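Local structure of dTDP-4-dehydrorhamnose Reductase (Yersinia enterocolitica, 5U9C) at residues Ala154-Gly159 / Tyr258-Glu263; His166-Lys171 / Ile223-Ile228; Ile173-Ile176 / Ser182-Ala185; Phe217-Thr222 / Lys280-Lys285. The protein probably catalyses the NADPH-dependent reduction of dTDP-4-dehydro-beta-L-rhamnose to dTDP-beta-L-rhamnose, a step of dTDP-L-rhamnose biosynthesis. One frame throughout, in Å; residues are numbered along the deposited sequence. Where two conformers were deposited one is given.

Followed from the N terminus, the chain first completes five strands of the six-stranded parallel Rossmann sheet, the fifth being 149-154. There contact 1 opens, at 154-159, closing only at 258-263 and so spanning a long loop. Contact 2 is nested within it, from 166-171 to 223-228, and contact 3, from 173-176 to 182-185, is nested in turn within contact 2. Contact 4 opens at 217-222, inside both longer loops, and ends at 280-285 beyond them, crossing contacts 1 and 2. Nested and crossing closures thus tie the end of the Rossmann sheet to helices 168-177, 225-235 and 279-288 and to the strands between them.

Contact 1 of 4, residues Ala154-Gly159 / Tyr258-Glu263; sequences AGWMIG and YSEGIE
The indole of Trp156 offers its nitrogen edge to Glu260 and one face to the guanidinium of Arg225, with which it makes a cation-pi pair. At the edge, NE1 donates a hydrogen bond to Glu260 OE1 over 3.0 Å. The ring and carboxylate planes stand nearly perpendicular, 82° apart, and the N-H comes down onto OE1 from above the carboxylate, 72° out of its plane. OE1 is itself tilted from the ring plane, and the N-H...O angle is bent. Glu260 CG sits between its own backbone N and carbonyl carbon (chi1 57°), and from there the extended chain carries the carboxylate across to the indole.

Two residues on, Ile262 makes the apolar half of the contact. Its CD1 methyl rests against the peptide joining Ala154 to Gly155, 3.8 Å from Gly155 N and 3.9 Å from Ala154 C, just where strand 149-154 leaves the Rossmann sheet. Before it, Ser259 OG accepts from Gly261 N at 3.0 Å, an ST turn that shapes the approach to strand 261-262.

Glu260 OE2 has a second partner in the hydroxyl of Ser107. With one oxygen engaged by the indole and the other by that serine, the carboxylate is restrained in its rotation. The indole has an anion at its N-H edge and a cation over a face, which would probably polarise the N-H.

Contact 2 of 4, residues His166-Lys171 / Ile223-Ile228; sequences HKFVGK and ISRFDI
Phe168 and Arg225 run past each other in opposite directions, so that the aliphatic stem of the arginine lies along the phenyl ring instead of meeting it end on. Arg225 CD stands over one face of the ring, 3.8 Å from its centroid and only 6° off the ring normal, a well-centred CH-pi contact. The overlap is head to tail: Arg225 CB is 3.5 Å from Phe168 CZ, and at the other end Arg225 NH1 is 3.5 Å from Phe168 CB. The guanidinium plane is inclined by 41° to the ring.

Phe168 CG lies anti to the backbone N (chi1 -174°), which sends the ring from the first turn of helix 168-177 toward helix 225-235. Its outer rim then reaches Arg225 O, 3.4 Å from CZ, and Ile228, whose CG2 methyl lies in the ring plane at the edge, 3.8 Å from CE2.

The receiving helix begins with a capping box: Asp227 N donates to Ser224 OG at 3.0 Å, and Ser224 N donates to Asp227 OD2 at 2.9 Å. Phe168 and Lys171, together with Arg256, bind (R)-malate in a crystal structure of this protein, although no malate occupies this chain. The start of helix 168-177 therefore packs on the capped N-terminal turn of helix 225-235 at a site that binds malate, consistent with a place in the substrate-binding part of the RmlD fold.

Contact 3 of 4, residues Ile173-Ile176 / Ser182-Ala185; sequences IQQI and SIKA
Gln175 and Ile176, on helix 168-177, pack over Ile183 of strand 182-186 in a compact helix-loop-strand unit, in which only a short turn separates the two elements. The strand pairs in parallel with strand 241-245, so the helix is laid against one side of a small two-stranded sheet at the periphery of the fold.

The apolar part is carried by the tip of one isoleucine. Ile183 CD1 lies 3.7 Å from Gln175 CB and 3.8 Å from Ile176 CG1, and the side chains of the two isoleucines cross at about a right angle. Ile183 CG1 is anti to its carbonyl carbon (chi1 -64°), which aims CD1 at the helix. Phe238 touches both isoleucines, and Ile232 of helix 225-235 packs on Ile176, continuing the same hydrophobic layer.

The polar part is indirect. Gln175 passes obliquely across Ile183, its OE1 3.7 Å from Ile183 CG1, and two waters complete the crossing to the backbone of the strand. Gln175 NE2 donates to Lys171 O, one turn earlier in the helix, which helps to fix the rotation of the amide and turns its oxygen toward those waters. Apolar stem and polar end of a single glutamine thus serve both kinds of interaction.

Both waters donate to the amide oxygen. One, 3.1 Å from Gln175 OE1, accepts from Lys184 N at 2.9 Å; the other, 2.6 Å from Gln175 OE1, donates to Ser182 O at 3.1 Å.

Contact 4 of 4, residues Phe217-Thr222 / Lys280-Lys285; sequences FASSGT and KSDLAK
Ser219 and Asp282 account for nearly all the surface buried here, joining the loop that follows strand 213-217, an outermost strand of the Rossmann sheet, to helix 279-288 near the C terminus. The link is a single side-chain hydrogen bond: Ser219 OG donates to Asp282 OD2 over a short 2.5 Å, a value whose exact size is doubtful.

On the loop side, with chi1 near -59° the Ser219 hydroxyl stands beside its own backbone N and faces helix 279-288. Backbone hydrogen bonds hold the loop in place, from Ser219 to Ile193 of strand 190-195 and from Ser220 to Ser277 and Trp279.

On the helix side, Asp282 does double work. OD2 takes two donors, the serine hydroxyl and the backbone N of Ser277, whereas OD1 has a weak bond to Gln198 NE2. The buried carboxylate thereby links the loop, the lead-in to helix 279-288 and, weakly, helix 196-209. The serine hydroxyl takes the anti lone pair of OD2, on the side away from OD1, with Ser219 CB lying 3.3 Å from Asp282 OD2.

Contact 1 of 4, residues Ala154-Gly159 / Tyr258-Glu263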
# COMPACT_ATOMS: atom_id res chain seq x y z
N ALA D 154 -20.76 16.93 -0.34
CA ALA D 154 -20.36 18.09 -1.15
C ALA D 154 -18.83 18.12 -1.20
O ALA D 154 -18.16 17.60 -0.31
CB ALA D 154 -20.87 19.39 -0.53
N GLY D 155 -18.31 18.72 -2.25
CA GLY D 155 -16.87 18.86 -2.44
C GLY D 155 -16.43 20.22 -1.91
O GLY D 155 -16.81 20.61 -0.80
N TRP D 156 -15.62 20.93 -2.69
CA TRP D 156 -15.16 22.27 -2.29
C TRP D 156 -16.31 23.27 -2.48
O TRP D 156 -16.66 23.63 -3.62
CB TRP D 156 -13.96 22.69 -3.12
CG TRP D 156 -12.74 21.80 -2.94
CD1 TRP D 156 -12.41 21.09 -1.82
CD2 TRP D 156 -11.64 21.69 -3.83
NE1 TRP D 156 -11.19 20.47 -2.01
CE2 TRP D 156 -10.69 20.84 -3.22
CE3 TRP D 156 -11.37 22.19 -5.10
CZ2 TRP D 156 -9.49 20.50 -3.85
CZ3 TRP D 156 -10.18 21.84 -5.72
CH2 TRP D 156 -9.26 21.01 -5.10
N MSE D 157 -16.91 23.69 -1.37
CA MSE D 157 -18.08 24.57 -1.41
C MSE D 157 -17.76 25.99 -1.83
O MSE D 157 -16.81 26.59 -1.36
CB MSE D 157 -18.71 24.52 -0.01
CG MSE D 157 -20.13 25.13 0.07
SE MSE D 157 -21.46 23.79 -0.51
CE MSE D 157 -21.49 22.81 1.20
N ILE D 158 -18.51 26.51 -2.80
CA ILE D 158 -18.37 27.92 -3.19
C ILE D 158 -19.72 28.62 -2.92
O ILE D 158 -20.80 28.10 -3.28
CB ILE D 158 -17.90 28.11 -4.65
CG1 ILE D 158 -18.93 27.60 -5.65
CG2 ILE D 158 -16.56 27.39 -4.85
CD1 ILE D 158 -18.53 27.81 -7.09
N GLY D 159 -19.65 29.76 -2.25
CA GLY D 159 -20.85 30.53 -1.92
C GLY D 159 -20.57 31.61 -0.89
O GLY D 159 -19.53 31.59 -0.25
N TYR D 258 -4.30 13.09 -3.03
CA TYR D 258 -4.01 13.58 -4.38
C TYR D 258 -5.30 14.05 -5.02
O TYR D 258 -5.30 15.01 -5.79
CB TYR D 258 -3.28 12.52 -5.22
CG TYR D 258 -1.89 12.23 -4.66
CD1 TYR D 258 -0.95 13.27 -4.55
CD2 TYR D 258 -1.50 10.95 -4.27
CE1 TYR D 258 0.32 13.03 -4.04
CE2 TYR D 258 -0.23 10.71 -3.76
CZ TYR D 258 0.67 11.76 -3.66
OH TYR D 258 1.95 11.58 -3.17
N SER D 259 -6.41 13.38 -4.69
CA SER D 259 -7.70 13.82 -5.14
C SER D 259 -8.84 13.47 -4.20
O SER D 259 -8.87 12.36 -3.61
CB SER D 259 -8.03 13.24 -6.50
OG SER D 259 -9.27 13.75 -6.94
N GLU D 260 -9.74 14.43 -4.04
CA GLU D 260 -10.99 14.19 -3.32
C GLU D 260 -12.16 14.47 -4.27
O GLU D 260 -13.28 14.74 -3.85
CB GLU D 260 -11.10 14.96 -2.03
CG GLU D 260 -10.98 16.46 -2.14
CD GLU D 260 -11.35 17.15 -0.83
OE1 GLU D 260 -10.57 18.00 -0.39
OE2 GLU D 260 -12.42 16.81 -0.23
N GLY D 261 -11.90 14.35 -5.57
CA GLY D 261 -12.94 14.53 -6.55
C GLY D 261 -14.10 13.55 -6.32
O GLY D 261 -13.88 12.39 -5.95
N ILE D 262 -15.32 14.05 -6.48
CA ILE D 262 -16.52 13.21 -6.38
C ILE D 262 -17.43 13.38 -7.60
O ILE D 262 -17.48 14.46 -8.21
CB ILE D 262 -17.34 13.48 -5.12
CG1 ILE D 262 -17.58 14.97 -4.90
CG2 ILE D 262 -16.65 12.89 -3.90
CD1 ILE D 262 -18.64 15.25 -3.86
N GLU D 263 -18.07 12.29 -7.99
CA GLU D 263 -19.06 12.30 -9.06
C GLU D 263 -20.24 11.44 -8.60
O GLU D 263 -20.13 10.70 -7.60
CB GLU D 263 -18.46 11.82 -10.39
CG GLU D 263 -18.05 10.38 -10.45
CD GLU D 263 -17.16 10.10 -11.65
OE1 GLU D 263 -16.08 10.69 -11.74
OE2 GLU D 263 -17.53 9.27 -12.48

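Contact 2 of 4, residues His166-Lys171 / Ile223-Ile228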
# COMPACT_ATOMS: atom_id res chain seq x y z
N HIS D 166 -15.10 34.31 2.46
CA HIS D 166 -13.71 34.46 2.90
C HIS D 166 -12.98 33.11 2.75
O HIS D 166 -11.98 32.84 3.39
CB HIS D 166 -13.62 35.05 4.32
CG HIS D 166 -14.35 36.36 4.46
ND1 HIS D 166 -13.82 37.56 4.03
CD2 HIS D 166 -15.59 36.64 4.94
CE1 HIS D 166 -14.70 38.52 4.25
NE2 HIS D 166 -15.77 37.99 4.80
N LYS D 167 -13.50 32.28 1.86
CA LYS D 167 -12.89 31.01 1.54
C LYS D 167 -12.00 31.20 0.29
O LYS D 167 -11.68 32.33 -0.10
CB LYS D 167 -13.98 29.96 1.29
CG LYS D 167 -14.83 29.64 2.49
CD LYS D 167 -14.01 29.18 3.68
CE LYS D 167 -14.92 28.65 4.77
NZ LYS D 167 -14.15 28.41 6.02
N PHE D 168 -11.64 30.10 -0.36
CA PHE D 168 -10.76 30.14 -1.52
C PHE D 168 -11.17 31.14 -2.61
O PHE D 168 -10.35 31.97 -3.01
CB PHE D 168 -10.58 28.75 -2.15
CG PHE D 168 -9.57 28.73 -3.26
CD1 PHE D 168 -8.20 28.85 -2.96
CD2 PHE D 168 -9.96 28.62 -4.59
CE1 PHE D 168 -7.24 28.86 -3.98
CE2 PHE D 168 -9.01 28.63 -5.61
CZ PHE D 168 -7.65 28.76 -5.31
N VAL D 169 -12.40 31.06 -3.10
CA VAL D 169 -12.84 31.95 -4.19
C VAL D 169 -12.78 33.43 -3.79
O VAL D 169 -12.26 34.23 -4.55
CB VAL D 169 -14.22 31.56 -4.74
CG1 VAL D 169 -14.69 32.55 -5.80
CG2 VAL D 169 -14.15 30.18 -5.33
N GLY D 170 -13.32 33.77 -2.62
CA GLY D 170 -13.31 35.13 -2.11
C GLY D 170 -11.90 35.69 -1.97
O GLY D 170 -11.66 36.86 -2.33
N LYS D 171 -10.98 34.87 -1.46
CA LYS D 171 -9.57 35.30 -1.30
C LYS D 171 -8.90 35.56 -2.65
O LYS D 171 -8.15 36.54 -2.78
CB LYS D 171 -8.76 34.28 -0.51
CG LYS D 171 -9.08 34.29 0.97
CD LYS D 171 -8.33 33.22 1.76
CE LYS D 171 -8.88 31.83 1.46
NZ LYS D 171 -8.23 30.77 2.26
N ILE D 223 -10.58 19.01 -10.67
CA ILE D 223 -9.68 20.12 -10.91
C ILE D 223 -8.88 20.54 -9.69
O ILE D 223 -9.19 20.14 -8.58
CB ILE D 223 -10.52 21.34 -11.38
CG1 ILE D 223 -11.62 21.60 -10.34
CG2 ILE D 223 -11.11 21.04 -12.75
CD1 ILE D 223 -12.63 22.64 -10.67
N SER D 224 -7.86 21.35 -9.90
CA SER D 224 -7.02 21.85 -8.79
C SER D 224 -7.43 23.26 -8.46
O SER D 224 -8.15 23.90 -9.25
CB SER D 224 -5.53 21.87 -9.19
OG SER D 224 -5.29 22.83 -10.22
N ARG D 225 -6.93 23.76 -7.33
CA ARG D 225 -7.17 25.15 -6.96
C ARG D 225 -6.54 26.06 -7.99
O ARG D 225 -7.04 27.15 -8.24
CB ARG D 225 -6.59 25.48 -5.59
CG ARG D 225 -7.18 24.69 -4.43
CD ARG D 225 -8.66 24.93 -4.27
NE ARG D 225 -9.12 24.40 -2.98
CZ ARG D 225 -10.33 24.63 -2.46
NH1 ARG D 225 -11.22 25.40 -3.10
NH2 ARG D 225 -10.62 24.09 -1.28
N PHE D 226 -5.43 25.62 -8.58
CA PHE D 226 -4.77 26.38 -9.64
C PHE D 226 -5.70 26.57 -10.83
O PHE D 226 -5.78 27.67 -11.39
CB PHE D 226 -3.45 25.70 -10.07
CG PHE D 226 -2.83 26.32 -11.28
CD1 PHE D 226 -2.26 27.60 -11.22
CD2 PHE D 226 -2.78 25.62 -12.49
CE1 PHE D 226 -1.69 28.17 -12.35
CE2 PHE D 226 -2.21 26.19 -13.63
CZ PHE D 226 -1.65 27.47 -13.56
N ASP D 227 -6.38 25.49 -11.23
CA ASP D 227 -7.35 25.54 -12.34
C ASP D 227 -8.46 26.55 -12.02
O ASP D 227 -8.88 27.34 -12.88
CB ASP D 227 -8.01 24.18 -12.59
CG ASP D 227 -7.06 23.13 -13.10
OD1 ASP D 227 -6.18 23.45 -13.92
OD2 ASP D 227 -7.23 21.96 -12.71
N ILE D 228 -8.94 26.50 -10.79
CA ILE D 228 -10.00 27.40 -10.34
C ILE D 228 -9.50 28.86 -10.34
O ILE D 228 -10.22 29.77 -10.82
CB ILE D 228 -10.52 26.99 -8.94
CG1 ILE D 228 -11.20 25.62 -9.03
CG2 ILE D 228 -11.48 28.04 -8.39
CD1 ILE D 228 -11.54 25.01 -7.67

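Contact 3 of 4, residues Ile173-Ile176 / Ser182-Ala185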
# COMPACT_ATOMS: atom_id res chain seq x y z
N ILE D 173 -10.47 36.40 -5.38
CA ILE D 173 -11.11 37.60 -5.88
C ILE D 173 -10.56 38.89 -5.19
O ILE D 173 -10.33 39.91 -5.86
CB ILE D 173 -12.65 37.50 -5.81
CG1 ILE D 173 -13.14 36.46 -6.84
CG2 ILE D 173 -13.30 38.84 -6.11
CD1 ILE D 173 -14.63 36.18 -6.83
N GLN D 174 -10.35 38.82 -3.88
CA GLN D 174 -9.77 39.94 -3.09
C GLN D 174 -8.36 40.31 -3.60
O GLN D 174 -8.01 41.51 -3.74
CB GLN D 174 -9.73 39.54 -1.62
CG GLN D 174 -9.18 40.58 -0.66
CD GLN D 174 -8.97 40.04 0.75
OE1 GLN D 174 -9.21 38.86 1.04
NE2 GLN D 174 -8.50 40.92 1.65
N GLN D 175 -7.55 39.29 -3.90
CA GLN D 175 -6.20 39.52 -4.43
C GLN D 175 -6.26 40.14 -5.82
O GLN D 175 -5.44 41.01 -6.15
CB GLN D 175 -5.38 38.24 -4.46
CG GLN D 175 -5.02 37.73 -3.07
CD GLN D 175 -4.35 36.37 -3.14
OE1 GLN D 175 -3.18 36.24 -3.51
NE2 GLN D 175 -5.09 35.36 -2.77
N ILE D 176 -7.20 39.68 -6.64
CA ILE D 176 -7.38 40.23 -7.99
C ILE D 176 -7.79 41.71 -7.88
O ILE D 176 -7.18 42.56 -8.50
CB ILE D 176 -8.39 39.44 -8.85
CG1 ILE D 176 -7.78 38.09 -9.26
CG2 ILE D 176 -8.77 40.24 -10.09
CD1 ILE D 176 -8.76 37.09 -9.86
N SER D 182 0.92 38.85 -8.55
CA SER D 182 0.86 37.41 -8.77
C SER D 182 0.12 36.72 -7.66
O SER D 182 0.16 37.14 -6.49
CB SER D 182 2.26 36.79 -8.82
OG SER D 182 2.86 36.96 -7.57
N ILE D 183 -0.52 35.62 -8.03
CA ILE D 183 -1.27 34.81 -7.11
C ILE D 183 -0.79 33.36 -7.23
O ILE D 183 -0.70 32.84 -8.34
CB ILE D 183 -2.77 34.90 -7.43
CG1 ILE D 183 -3.26 36.34 -7.21
CG2 ILE D 183 -3.57 33.92 -6.59
CD1 ILE D 183 -4.68 36.61 -7.67
N LYS D 184 -0.46 32.74 -6.10
CA LYS D 184 -0.04 31.34 -6.05
C LYS D 184 -1.24 30.47 -5.72
O LYS D 184 -2.04 30.83 -4.86
CB LYS D 184 1.04 31.14 -4.99
CG LYS D 184 2.32 31.87 -5.30
CD LYS D 184 3.32 31.70 -4.17
CE LYS D 184 4.56 32.54 -4.43
NZ LYS D 184 5.55 32.35 -3.34
N ALA D 185 -1.35 29.33 -6.39
CA ALA D 185 -2.43 28.39 -6.16
C ALA D 185 -1.89 26.95 -6.33
O ALA D 185 -1.15 26.67 -7.27
CB ALA D 185 -3.59 28.64 -7.12
O HOH W 1 -0.88 34.21 -3.61
O HOH W 2 -1.34 38.00 -3.96

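Contact 4 of 4, residues Phe217-Thr222 / Lys280-Lys285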
# COMPACT_ATOMS: atom_id res chain seq x y z
N PHE D 217 -23.10 15.54 -4.48
CA PHE D 217 -23.61 16.71 -5.18
C PHE D 217 -22.45 17.65 -5.48
O PHE D 217 -21.92 18.35 -4.59
CB PHE D 217 -24.73 17.41 -4.38
CG PHE D 217 -25.46 18.47 -5.18
CD1 PHE D 217 -24.91 19.74 -5.33
CD2 PHE D 217 -26.67 18.20 -5.80
CE1 PHE D 217 -25.55 20.70 -6.08
CE2 PHE D 217 -27.32 19.17 -6.55
CZ PHE D 217 -26.76 20.43 -6.68
N ALA D 218 -22.03 17.66 -6.75
CA ALA D 218 -20.91 18.49 -7.20
C ALA D 218 -20.92 18.72 -8.70
O ALA D 218 -21.43 17.88 -9.46
CB ALA D 218 -19.59 17.83 -6.80
N SER D 219 -20.33 19.84 -9.11
CA SER D 219 -20.19 20.14 -10.52
C SER D 219 -19.27 19.09 -11.16
O SER D 219 -18.40 18.51 -10.48
CB SER D 219 -19.60 21.54 -10.72
OG SER D 219 -20.40 22.53 -10.13
N SER D 220 -19.46 18.86 -12.45
CA SER D 220 -18.66 17.89 -13.18
C SER D 220 -17.25 18.42 -13.41
O SER D 220 -17.08 19.55 -13.89
CB SER D 220 -19.34 17.59 -14.53
OG SER D 220 -18.58 16.69 -15.31
N GLY D 221 -16.24 17.62 -13.07
CA GLY D 221 -14.85 18.02 -13.27
C GLY D 221 -14.02 17.79 -12.03
O GLY D 221 -14.47 18.03 -10.90
N THR D 222 -12.81 17.26 -12.24
CA THR D 222 -11.83 17.02 -11.18
C THR D 222 -10.72 17.98 -11.51
O THR D 222 -9.98 17.77 -12.46
CB THR D 222 -11.35 15.56 -11.20
OG1 THR D 222 -12.49 14.73 -11.04
CG2 THR D 222 -10.41 15.29 -10.06
N LYS D 280 -16.75 24.91 -14.83
CA LYS D 280 -16.51 26.26 -15.36
C LYS D 280 -17.76 27.11 -15.44
O LYS D 280 -17.71 28.29 -15.10
CB LYS D 280 -15.81 26.25 -16.72
CG LYS D 280 -14.31 26.10 -16.64
CD LYS D 280 -13.66 26.40 -17.98
CE LYS D 280 -12.15 26.41 -17.86
NZ LYS D 280 -11.52 26.80 -19.15
N SER D 281 -18.87 26.52 -15.86
CA SER D 281 -20.14 27.26 -15.95
C SER D 281 -20.65 27.61 -14.56
O SER D 281 -21.11 28.71 -14.36
CB SER D 281 -21.23 26.43 -16.64
OG SER D 281 -20.76 25.89 -17.84
N ASP D 282 -20.63 26.65 -13.63
CA ASP D 282 -21.12 26.90 -12.27
C ASP D 282 -20.26 27.95 -11.55
O ASP D 282 -20.79 28.82 -10.84
CB ASP D 282 -21.21 25.59 -11.46
CG ASP D 282 -22.25 24.61 -12.03
OD1 ASP D 282 -23.16 25.06 -12.76
OD2 ASP D 282 -22.15 23.39 -11.77
N LEU D 283 -18.94 27.88 -11.74
CA LEU D 283 -18.05 28.88 -11.16
C LEU D 283 -18.33 30.25 -11.77
O LEU D 283 -18.39 31.24 -11.05
CB LEU D 283 -16.59 28.51 -11.41
CG LEU D 283 -15.50 29.46 -10.89
CD1 LEU D 283 -15.54 29.52 -9.38
CD2 LEU D 283 -14.15 28.94 -11.34
N ALA D 284 -18.49 30.32 -13.10
CA ALA D 284 -18.77 31.61 -13.78
C ALA D 284 -20.01 32.31 -13.20
O ALA D 284 -19.96 33.49 -12.89
CB ALA D 284 -18.92 31.44 -15.29
N LYS D 285 -21.10 31.56 -13.01
CA LYS D 285 -22.33 32.12 -12.42
C LYS D 285 -22.07 32.71 -11.02
O LYS D 285 -22.56 33.78 -10.68
CB LYS D 285 -23.43 31.08 -12.31
CG LYS D 285 -23.98 30.58 -13.64
CD LYS D 285 -25.21 29.69 -13.46
CE LYS D 285 -26.38 30.45 -12.83
NZ LYS D 285 -27.57 29.59 -12.59